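Local coordinates for protein aldehyde dehydrogenase (Anabaena variabilis, PDB 4H7N) that probably oxidises aldehydes to carboxylic acids with NAD+ as the hydride acceptor, at residues Q121-P126 / Q457-K462; I115-L120 / T466-W471. One frame throughout, in Å; residues are numbered along the deposited sequence.

Contact 1 (Q121-P126 / Q457-K462); sequences QQSLVP and QAFLIK
Gln121 and Phe459 face each other as a hydrogen-bonded antiparallel pair, as do Ser123 and Gln457, while Gln122 and Ala458 form the non-hydrogen-bonded pair between them; the two strand axes approach to 4.8 Å with their directions 157° apart. Four nearly straight N-H...O=C bonds, two in each hydrogen-bonded pair, join the strands, the shortest from Phe459 N to Gln121 O at 2.8 Å. The face that carries Gln121, Ser123, Gln457 and Phe459 holds most of the side-chain contact. There the Phe459 ring lies along the neighbouring strand, and Ser123 OG meets its edge in the ring plane, 3.3 Å from CE2. That hydroxyl (chi1 70°) also lies 3.4 Å from Gln457 OE1, at an angle too poor for a hydrogen bond. CG2 of Val125 touches the same amide, 3.3 Å from Gln457 OE1. Farther along, the extended Gln121 chain carries NE2 to 3.5 Å from Ile461 CD1. An alanine in place of Phe459 would probably keep the backbone bonds yet leave a gap alongside Gln121 O and Ser123 OG, where the ring had been. On the other face the Gln122 chain, bent at chi2 (-86°), brings NE2 beside Ala458 CB, 3.9 Å away. Strand 454-462 is thus held by main-chain bonds to 121-126 and also pairs in parallel with a strand of the second subunit, so the sheet runs on across the interface; side-chain bonds from Gln122 OE1 to Glu431 N and from Gln457 NE2 to Ala413 O of that subunit add to the join.

Contact 2 (I115-L120 / T466-W471); sequences IPFIAL and TSDPWW
Phe117 reaches across to Asp468, Pro469 and Trp470 and can be followed outward from its backbone. At CB the chain leaves toward the 466-471 segment, and the first torsion (chi1 51°) tucks CG between the backbone N and the carbonyl carbon, directing the ring at that segment. CD1 passes Asp468 OD1 at the limit of contact. One atom farther, CE1 comes within 3.4 Å of that same oxygen, the ring and carboxylate planes being 34° apart, and it also touches Trp470 CH2 at 4.0 Å. At the far end, CZ meets Pro469 CD at 3.8 Å and, like CE1, lies 4.0 Å from Trp470 CH2. The ring is backed within its own turn by Ile115, whose CG2 sits 3.6 Å above the ring plane, over its centre. The other branch of Ile115 goes to the opposing segment, with CD1 3.9 Å from Trp470 CH2. Trp470 CH2 is thus the atom that Ile115 and Phe117 share, while one face of the indole is covered by Asp468 CB. A salt bridge from Asp468 OD1 to Lys462 probably fixes the carboxylate's position; OD2 lies near Asp420 of the second subunit, a like charge that Lys462 may help to offset. No hydrogen bond spans the two segments, so the contact is mainly apolar. Trp470 and Trp471 both meet Trp256 of the second subunit, which continues the aromatic cluster over the interface. The arrangement is that of two type I beta turns, Ile115 to Ile118 and Asp468 to Trp471, meeting through side chains: the first leads into strand 118-134, and the second turns the C-terminal tail so that it meets the first, at the outlying dimerisation arm of the aldehyde dehydrogenase fold.

How the contacts relate
Strand 118-134 serves both contacts, whose centres lie about 17 Å apart: contact 1 pairs it with strand 454-462, and contact 2 fastens its entry turn to the tail that follows that strand. Contact 1 is nested within the chain loop that contact 2 closes. They touch directly through a salt bridge of 2.7 Å between Lys462 NZ and Asp468 OD1, and Leu460 CD2 packs on Leu120 CD1 at 3.6 Å. Both also border the second subunit. Both are away from the predicted active-site residue Glu232. From the chain's centre to the centres of contacts 1 and 2 the distances are about 33 and 48 Å, which marks an outlying arm.

Contact 1 (Q121-P126 / Q457-K462)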
loop_
_atom_site.group_PDB
_atom_site.type_symbol
_atom_site.label_atom_id
_atom_site.label_comp_id
_atom_site.label_asym_id
_atom_site.label_seq_id
_atom_site.Cartn_x
_atom_site.Cartn_y
_atom_site.Cartn_z
ATOM N N GLN A 121 10.710 -21.024 -0.863
ATOM C CA GLN A 121 9.631 -21.101 0.133
ATOM C C GLN A 121 9.161 -19.706 0.449
ATOM O O GLN A 121 9.947 -18.768 0.401
ATOM C CB GLN A 121 10.086 -21.788 1.412
ATOM C CG GLN A 121 10.252 -23.291 1.266
ATOM C CD GLN A 121 10.886 -23.909 2.501
ATOM O OE1 GLN A 121 10.637 -23.466 3.623
ATOM N NE2 GLN A 121 11.718 -24.925 2.298
ATOM N N GLN A 122 7.880 -19.561 0.759
ATOM C CA GLN A 122 7.300 -18.264 1.116
ATOM C C GLN A 122 6.752 -18.320 2.537
ATOM O O GLN A 122 6.280 -19.363 2.973
ATOM C CB GLN A 122 6.173 -17.914 0.163
ATOM C CG GLN A 122 6.563 -17.803 -1.322
ATOM C CD GLN A 122 7.090 -16.396 -1.742
ATOM O OE1 GLN A 122 7.370 -16.152 -2.920
ATOM N NE2 GLN A 122 7.222 -15.488 -0.780
ATOM N N SER A 123 6.854 -17.219 3.280
ATOM C CA SER A 123 6.107 -17.106 4.553
ATOM C C SER A 123 5.636 -15.689 4.765
ATOM O O SER A 123 5.933 -14.808 3.961
ATOM C CB SER A 123 6.912 -17.590 5.764
ATOM O OG SER A 123 7.956 -16.683 6.036
ATOM N N LEU A 124 4.858 -15.492 5.825
ATOM C CA LEU A 124 4.197 -14.234 6.089
ATOM C C LEU A 124 4.440 -13.799 7.548
ATOM O O LEU A 124 4.238 -14.576 8.450
ATOM C CB LEU A 124 2.726 -14.416 5.822
ATOM C CG LEU A 124 2.468 -14.790 4.363
ATOM C CD1 LEU A 124 1.438 -15.915 4.292
ATOM C CD2 LEU A 124 2.061 -13.592 3.543
ATOM N N VAL A 125 4.866 -12.563 7.753
ATOM C CA VAL A 125 5.259 -12.067 9.067
ATOM C C VAL A 125 4.362 -10.851 9.401
ATOM O O VAL A 125 4.431 -9.821 8.708
ATOM C CB VAL A 125 6.734 -11.598 9.029
ATOM C CG1 VAL A 125 7.223 -11.182 10.397
ATOM C CG2 VAL A 125 7.614 -12.724 8.510
ATOM N N PRO A 126 3.536 -10.949 10.454
ATOM C CA PRO A 126 2.663 -9.796 10.748
ATOM C C PRO A 126 3.413 -8.540 11.170
ATOM O O PRO A 126 4.436 -8.628 11.811
ATOM C CB PRO A 126 1.814 -10.290 11.915
ATOM C CG PRO A 126 2.606 -11.392 12.573
ATOM C CD PRO A 126 3.429 -12.010 11.468
ATOM N N GLN A 457 7.799 -12.828 2.959
ATOM C CA GLN A 457 9.226 -13.160 2.994
ATOM C C GLN A 457 9.476 -14.289 2.039
ATOM O O GLN A 457 8.762 -15.293 2.069
ATOM C CB GLN A 457 9.600 -13.703 4.368
ATOM C CG GLN A 457 9.968 -12.706 5.378
ATOM C CD GLN A 457 10.605 -13.347 6.613
ATOM O OE1 GLN A 457 10.116 -14.339 7.140
ATOM N NE2 GLN A 457 11.670 -12.753 7.081
ATOM N N ALA A 458 10.471 -14.147 1.179
ATOM C CA ALA A 458 10.879 -15.238 0.285
ATOM C C ALA A 458 12.192 -15.862 0.790
ATOM O O ALA A 458 13.079 -15.164 1.303
ATOM C CB ALA A 458 11.039 -14.711 -1.130
ATOM N N PHE A 459 12.272 -17.190 0.735
ATOM C CA PHE A 459 13.504 -17.906 1.031
ATOM C C PHE A 459 13.868 -18.613 -0.256
ATOM O O PHE A 459 13.116 -19.465 -0.744
ATOM C CB PHE A 459 13.337 -18.910 2.176
ATOM C CG PHE A 459 12.792 -18.306 3.442
ATOM C CD1 PHE A 459 13.635 -17.751 4.372
ATOM C CD2 PHE A 459 11.430 -18.259 3.673
ATOM C CE1 PHE A 459 13.136 -17.168 5.530
ATOM C CE2 PHE A 459 10.916 -17.676 4.843
ATOM C CZ PHE A 459 11.783 -17.134 5.767
ATOM N N LEU A 460 14.998 -18.231 -0.810
ATOM C CA LEU A 460 15.540 -18.866 -1.990
ATOM C C LEU A 460 16.689 -19.765 -1.583
ATOM O O LEU A 460 17.694 -19.307 -1.056
ATOM C CB LEU A 460 16.016 -17.821 -2.983
ATOM C CG LEU A 460 14.880 -16.996 -3.583
ATOM C CD1 LEU A 460 15.356 -15.698 -4.226
ATOM C CD2 LEU A 460 14.110 -17.853 -4.595
ATOM N N ILE A 461 16.535 -21.050 -1.887
ATOM C CA ILE A 461 17.356 -22.092 -1.308
ATOM C C ILE A 461 18.190 -22.814 -2.342
ATOM O O ILE A 461 17.665 -23.419 -3.269
ATOM C CB ILE A 461 16.466 -23.119 -0.607
ATOM C CG1 ILE A 461 15.625 -22.405 0.458
ATOM C CG2 ILE A 461 17.315 -24.215 0.009
ATOM C CD1 ILE A 461 14.413 -23.148 0.936
ATOM N N LYS A 462 19.498 -22.758 -2.162
ATOM C CA LYS A 462 20.405 -23.472 -3.018
ATOM C C LYS A 462 20.462 -24.937 -2.548
ATOM O O LYS A 462 20.917 -25.229 -1.464
ATOM C CB LYS A 462 21.784 -22.827 -2.996
ATOM C CG LYS A 462 22.772 -23.525 -3.929
ATOM C CD LYS A 462 24.149 -22.922 -3.782
ATOM C CE LYS A 462 25.216 -23.730 -4.510
ATOM N NZ LYS A 462 24.912 -23.822 -5.966
#

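Contact 2 (I115-L120 / T466-W471)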
loop_
_atom_site.group_PDB
_atom_site.type_symbol
_atom_site.label_atom_id
_atom_site.label_comp_id
_atom_site.label_asym_id
_atom_site.label_seq_id
_atom_site.Cartn_x
_atom_site.Cartn_y
_atom_site.Cartn_z
ATOM N N ILE A 115 15.212 -22.029 -11.968
ATOM C CA ILE A 115 16.546 -22.603 -11.859
ATOM C C ILE A 115 16.453 -23.935 -11.101
ATOM O O ILE A 115 15.902 -23.982 -9.999
ATOM C CB ILE A 115 17.498 -21.585 -11.197
ATOM C CG1 ILE A 115 17.513 -20.314 -12.048
ATOM C CG2 ILE A 115 18.894 -22.164 -11.032
ATOM C CD1 ILE A 115 18.578 -19.341 -11.659
ATOM N N PRO A 116 16.978 -25.037 -11.700
ATOM C CA PRO A 116 16.644 -26.316 -11.086
ATOM C C PRO A 116 17.281 -26.542 -9.726
ATOM O O PRO A 116 16.769 -27.354 -8.990
ATOM C CB PRO A 116 17.123 -27.372 -12.107
ATOM C CG PRO A 116 17.954 -26.651 -13.088
ATOM C CD PRO A 116 17.734 -25.176 -12.956
ATOM N N PHE A 117 18.379 -25.855 -9.385
ATOM C CA PHE A 117 19.020 -26.037 -8.068
ATOM C C PHE A 117 18.670 -24.934 -7.054
ATOM O O PHE A 117 19.303 -24.848 -5.996
ATOM C CB PHE A 117 20.530 -26.143 -8.188
ATOM C CG PHE A 117 21.168 -25.036 -8.976
ATOM C CD1 PHE A 117 21.600 -23.877 -8.349
ATOM C CD2 PHE A 117 21.373 -25.162 -10.347
ATOM C CE1 PHE A 117 22.208 -22.860 -9.074
ATOM C CE2 PHE A 117 21.976 -24.154 -11.078
ATOM C CZ PHE A 117 22.393 -22.995 -10.440
ATOM N N ILE A 118 17.689 -24.102 -7.387
ATOM C CA ILE A 118 17.164 -23.129 -6.470
ATOM C C ILE A 118 15.677 -23.387 -6.226
ATOM O O ILE A 118 14.844 -23.334 -7.163
ATOM C CB ILE A 118 17.284 -21.658 -6.979
ATOM C CG1 ILE A 118 18.715 -21.257 -7.377
ATOM C CG2 ILE A 118 16.761 -20.684 -5.931
ATOM C CD1 ILE A 118 19.748 -21.327 -6.258
ATOM N N ALA A 119 15.345 -23.600 -4.954
ATOM C CA ALA A 119 13.979 -23.808 -4.500
ATOM C C ALA A 119 13.478 -22.543 -3.768
ATOM O O ALA A 119 14.265 -21.797 -3.222
ATOM C CB ALA A 119 13.949 -24.987 -3.560
ATOM N N LEU A 120 12.168 -22.353 -3.714
ATOM C CA LEU A 120 11.564 -21.174 -3.132
ATOM C C LEU A 120 10.576 -21.589 -2.049
ATOM O O LEU A 120 9.707 -22.449 -2.285
ATOM C CB LEU A 120 10.839 -20.393 -4.241
ATOM C CG LEU A 120 9.965 -19.227 -3.746
ATOM C CD1 LEU A 120 10.802 -18.078 -3.189
ATOM C CD2 LEU A 120 9.065 -18.725 -4.873
ATOM N N THR A 466 27.650 -27.550 -6.245
ATOM C CA THR A 466 28.635 -26.942 -7.106
ATOM C C THR A 466 28.386 -25.434 -7.182
ATOM O O THR A 466 27.335 -24.955 -6.797
ATOM C CB THR A 466 28.599 -27.562 -8.497
ATOM O OG1 THR A 466 27.268 -27.477 -8.983
ATOM C CG2 THR A 466 29.006 -29.014 -8.440
ATOM N N SER A 467 29.392 -24.716 -7.661
ATOM C CA SER A 467 29.349 -23.283 -7.856
ATOM C C SER A 467 28.138 -22.839 -8.659
ATOM O O SER A 467 27.726 -23.514 -9.596
ATOM C CB SER A 467 30.588 -22.826 -8.618
ATOM O OG SER A 467 31.709 -23.024 -7.814
ATOM N N ASP A 468 27.564 -21.705 -8.263
ATOM C CA ASP A 468 26.602 -21.031 -9.099
ATOM C C ASP A 468 27.362 -20.535 -10.324
ATOM O O ASP A 468 28.487 -20.018 -10.198
ATOM C CB ASP A 468 25.971 -19.838 -8.371
ATOM C CG ASP A 468 24.954 -20.237 -7.302
ATOM O OD1 ASP A 468 24.588 -21.417 -7.206
ATOM O OD2 ASP A 468 24.474 -19.318 -6.574
ATOM N N PRO A 469 26.755 -20.672 -11.516
ATOM C CA PRO A 469 27.504 -20.288 -12.721
ATOM C C PRO A 469 27.873 -18.817 -12.799
ATOM O O PRO A 469 28.806 -18.476 -13.498
ATOM C CB PRO A 469 26.567 -20.685 -13.891
ATOM C CG PRO A 469 25.237 -21.007 -13.290
ATOM C CD PRO A 469 25.416 -21.217 -11.806
ATOM N N TRP A 470 27.147 -17.950 -12.091
ATOM C CA TRP A 470 27.389 -16.512 -12.127
ATOM C C TRP A 470 28.470 -16.022 -11.159
ATOM O O TRP A 470 28.896 -14.871 -11.254
ATOM C CB TRP A 470 26.091 -15.742 -11.880
ATOM C CG TRP A 470 25.272 -16.215 -10.720
ATOM C CD1 TRP A 470 25.372 -15.802 -9.433
ATOM C CD2 TRP A 470 24.239 -17.206 -10.744
ATOM N NE1 TRP A 470 24.468 -16.469 -8.644
ATOM C CE2 TRP A 470 23.730 -17.309 -9.427
ATOM C CE3 TRP A 470 23.678 -18.000 -11.756
ATOM C CZ2 TRP A 470 22.690 -18.191 -9.080
ATOM C CZ3 TRP A 470 22.656 -18.886 -11.419
ATOM C CH2 TRP A 470 22.173 -18.978 -10.080
ATOM N N TRP A 471 28.916 -16.869 -10.244
ATOM C CA TRP A 471 30.032 -16.510 -9.367
ATOM C C TRP A 471 31.357 -16.247 -10.133
ATOM O O TRP A 471 31.445 -16.447 -11.317
ATOM C CB TRP A 471 30.268 -17.599 -8.313
ATOM C CG TRP A 471 29.184 -17.750 -7.363
ATOM C CD1 TRP A 471 28.135 -16.906 -7.179
ATOM C CD2 TRP A 471 29.012 -18.818 -6.432
ATOM N NE1 TRP A 471 27.316 -17.390 -6.208
ATOM C CE2 TRP A 471 27.828 -18.568 -5.734
ATOM C CE3 TRP A 471 29.741 -19.967 -6.129
ATOM C CZ2 TRP A 471 27.336 -19.426 -4.744
ATOM C CZ3 TRP A 471 29.250 -20.827 -5.121
ATOM C CH2 TRP A 471 28.064 -20.547 -4.455
#